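Local coordinates for protein aminoacyltransferase FemA (Staphylococcus aureus, PDB 1LRZ) that adds glycines 2 and 3 of the pentaglycine bridge of staphylococcal peptidoglycan, taking them from glycyl-tRNA, at residues Ala292-Gln295 / Lys296-Gly300. Residues are numbered along the deposited sequence; the frame is centred on the assembly and turned at random.
Sequences ANEQ and KIEEG
Four consecutive i-to-i+4 hydrogen bonds join Ala292-Gln295 to Lys296-Gly300 as one unbroken alpha-helical run. The amide N of Lys296 reaches Ala292 O at 3.0 Å, Ile297 N bonds Asn293 O, Glu298 N bonds Glu294 O and Glu299 N bonds Gln295 O. Glu298 N to Glu294 O, 2.9 Å long, is the straightest at the hydrogen (167°); Gly300 N continues the series to Lys296 O.

On the inner side, CG1 of Ile297 sits beside its own backbone N, anti to the carbonyl carbon (chi1 -68°), which lays that branch 3.4 Å from Asn293 O; running on extended, it brings CD1 against the end of the Asn293 side chain one turn earlier. Both residues are buried. The run belongs to helix 277-307, which pairs with helix 245-272 as a helical hairpin, the coiled-coil arm of FemA that projects from the globular part of the molecule; the centre of the 292-300 contact lies about 35 Å from the centre of the chain. Ile297 touches Leu252 and Asn253 of the partner helix, and Lys296 also meets Leu252.

Glu294 and Glu298, both exposed, lie one turn apart. Glu298 passes close over the preceding turn, its CG 3.0 Å from Glu294 O, while the carboxylate lies beside Glu294 CG. The two carboxylate planes are 17° apart, with Glu298 OE2 and Glu294 OE2 separated by 4.7 Å; the Glu294 side chain also touches Arg256, whose positive charge may offset part of the repulsion.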
ATOM      1  N   ALA A 292      -6.361  21.913 -30.658  1.00 21.95           N
ATOM      2  CA  ALA A 292      -6.440  21.075 -29.472  1.00 22.23           C
ATOM      3  C   ALA A 292      -5.832  21.855 -28.293  1.00 22.18           C
ATOM      4  O   ALA A 292      -6.351  21.833 -27.180  1.00 22.90           O
ATOM      5  CB  ALA A 292      -5.679  19.780 -29.704  1.00 19.08           C
ATOM      6  N   ASN A 293      -4.728  22.543 -28.549  1.00 22.48           N
ATOM      7  CA  ASN A 293      -4.064  23.324 -27.511  1.00 25.57           C
ATOM      8  C   ASN A 293      -5.025  24.395 -26.989  1.00 26.98           C
ATOM      9  O   ASN A 293      -5.137  24.608 -25.778  1.00 24.65           O
ATOM     10  CB  ASN A 293      -2.794  23.979 -28.071  1.00 24.58           C
ATOM     11  CG  ASN A 293      -2.138  24.928 -27.079  1.00 29.33           C
ATOM     12  OD1 ASN A 293      -1.302  24.528 -26.263  1.00 29.15           O
ATOM     13  ND2 ASN A 293      -2.527  26.195 -27.140  1.00 21.13           N
ATOM     14  N   GLU A 294      -5.734  25.048 -27.907  1.00 27.15           N
ATOM     15  CA  GLU A 294      -6.679  26.091 -27.541  1.00 26.93           C
ATOM     16  C   GLU A 294      -7.799  25.556 -26.646  1.00 28.38           C
ATOM     17  O   GLU A 294      -8.164  26.188 -25.647  1.00 23.78           O
ATOM     18  CB  GLU A 294      -7.274  26.714 -28.801  1.00 32.71           C
ATOM     19  CG  GLU A 294      -8.269  27.821 -28.520  1.00 35.36           C
ATOM     20  CD  GLU A 294      -8.707  28.530 -29.782  1.00 41.74           C
ATOM     21  OE1 GLU A 294      -9.227  27.849 -30.690  1.00 42.50           O
ATOM     22  OE2 GLU A 294      -8.523  29.763 -29.867  1.00 45.85           O
ATOM     23  N   GLN A 295      -8.348  24.397 -27.005  1.00 27.14           N
ATOM     24  CA  GLN A 295      -9.407  23.794 -26.213  1.00 28.79           C
ATOM     25  C   GLN A 295      -8.886  23.405 -24.839  1.00 26.98           C
ATOM     26  O   GLN A 295      -9.619  23.482 -23.858  1.00 23.58           O
ATOM     27  CB  GLN A 295      -9.995  22.565 -26.916  1.00 34.19           C
ATOM     28  CG  GLN A 295     -10.883  22.923 -28.099  1.00 44.74           C
ATOM     29  CD  GLN A 295     -11.501  21.710 -28.775  1.00 51.03           C
ATOM     30  OE1 GLN A 295     -12.204  20.913 -28.138  1.00 52.61           O
ATOM     31  NE2 GLN A 295     -11.249  21.566 -30.079  1.00 53.90           N
ATOM     32  N   LYS A 296      -7.626  22.987 -24.757  1.00 25.79           N
ATOM     33  CA  LYS A 296      -7.078  22.622 -23.451  1.00 26.42           C
ATOM     34  C   LYS A 296      -7.009  23.866 -22.568  1.00 26.13           C
ATOM     35  O   LYS A 296      -7.335  23.815 -21.379  1.00 26.47           O
ATOM     36  CB  LYS A 296      -5.676  22.026 -23.584  1.00 29.52           C
ATOM     37  CG  LYS A 296      -5.626  20.546 -23.919  1.00 31.70           C
ATOM     38  CD  LYS A 296      -4.173  20.097 -23.858  1.00 33.83           C
ATOM     39  CE  LYS A 296      -3.962  18.707 -24.401  1.00 36.74           C
ATOM     40  NZ  LYS A 296      -2.504  18.469 -24.606  1.00 40.65           N
ATOM     41  N   ILE A 297      -6.579  24.981 -23.153  1.00 23.37           N
ATOM     42  CA  ILE A 297      -6.483  26.234 -22.415  1.00 25.93           C
ATOM     43  C   ILE A 297      -7.871  26.657 -21.936  1.00 27.08           C
ATOM     44  O   ILE A 297      -8.054  26.986 -20.759  1.00 27.98           O
ATOM     45  CB  ILE A 297      -5.843  27.347 -23.290  1.00 26.08           C
ATOM     46  CG1 ILE A 297      -4.365  27.007 -23.540  1.00 24.19           C
ATOM     47  CG2 ILE A 297      -5.970  28.698 -22.603  1.00 28.74           C
ATOM     48  CD1 ILE A 297      -3.631  27.971 -24.459  1.00 24.88           C
ATOM     49  N   GLU A 298      -8.853  26.618 -22.832  1.00 26.83           N
ATOM     50  CA  GLU A 298     -10.216  26.991 -22.467  1.00 29.59           C
ATOM     51  C   GLU A 298     -10.738  26.090 -21.349  1.00 29.15           C
ATOM     52  O   GLU A 298     -11.383  26.573 -20.424  1.00 28.13           O
ATOM     53  CB  GLU A 298     -11.148  26.892 -23.677  1.00 35.04           C
ATOM     54  CG  GLU A 298     -10.647  27.658 -24.885  1.00 46.15           C
ATOM     55  CD  GLU A 298     -11.639  27.660 -26.041  1.00 53.06           C
ATOM     56  OE1 GLU A 298     -12.227  26.590 -26.334  1.00 54.33           O
ATOM     57  OE2 GLU A 298     -11.817  28.735 -26.660  1.00 57.00           O
ATOM     58  N   GLU A 299     -10.469  24.787 -21.422  1.00 29.59           N
ATOM     59  CA  GLU A 299     -10.937  23.884 -20.365  1.00 29.52           C
ATOM     60  C   GLU A 299     -10.257  24.238 -19.042  1.00 25.71           C
ATOM     61  O   GLU A 299     -10.890  24.231 -17.991  1.00 23.41           O
ATOM     62  CB  GLU A 299     -10.639  22.412 -20.686  1.00 34.07           C
ATOM     63  CG  GLU A 299     -11.159  21.459 -19.587  1.00 40.59           C
ATOM     64  CD  GLU A 299     -10.676  20.008 -19.728  1.00 48.27           C
ATOM     65  OE1 GLU A 299     -11.232  19.126 -19.030  1.00 49.56           O
ATOM     66  OE2 GLU A 299      -9.740  19.749 -20.521  1.00 49.61           O
ATOM     67  N   GLY A 300      -8.965  24.544 -19.102  1.00 23.94           N
ATOM     68  CA  GLY A 300      -8.240  24.899 -17.895  1.00 23.63           C
ATOM     69  C   GLY A 300      -8.820  26.134 -17.227  1.00 25.36           C
ATOM     70  O   GLY A 300      -9.012  26.172 -16.003  1.00 23.13           O
TER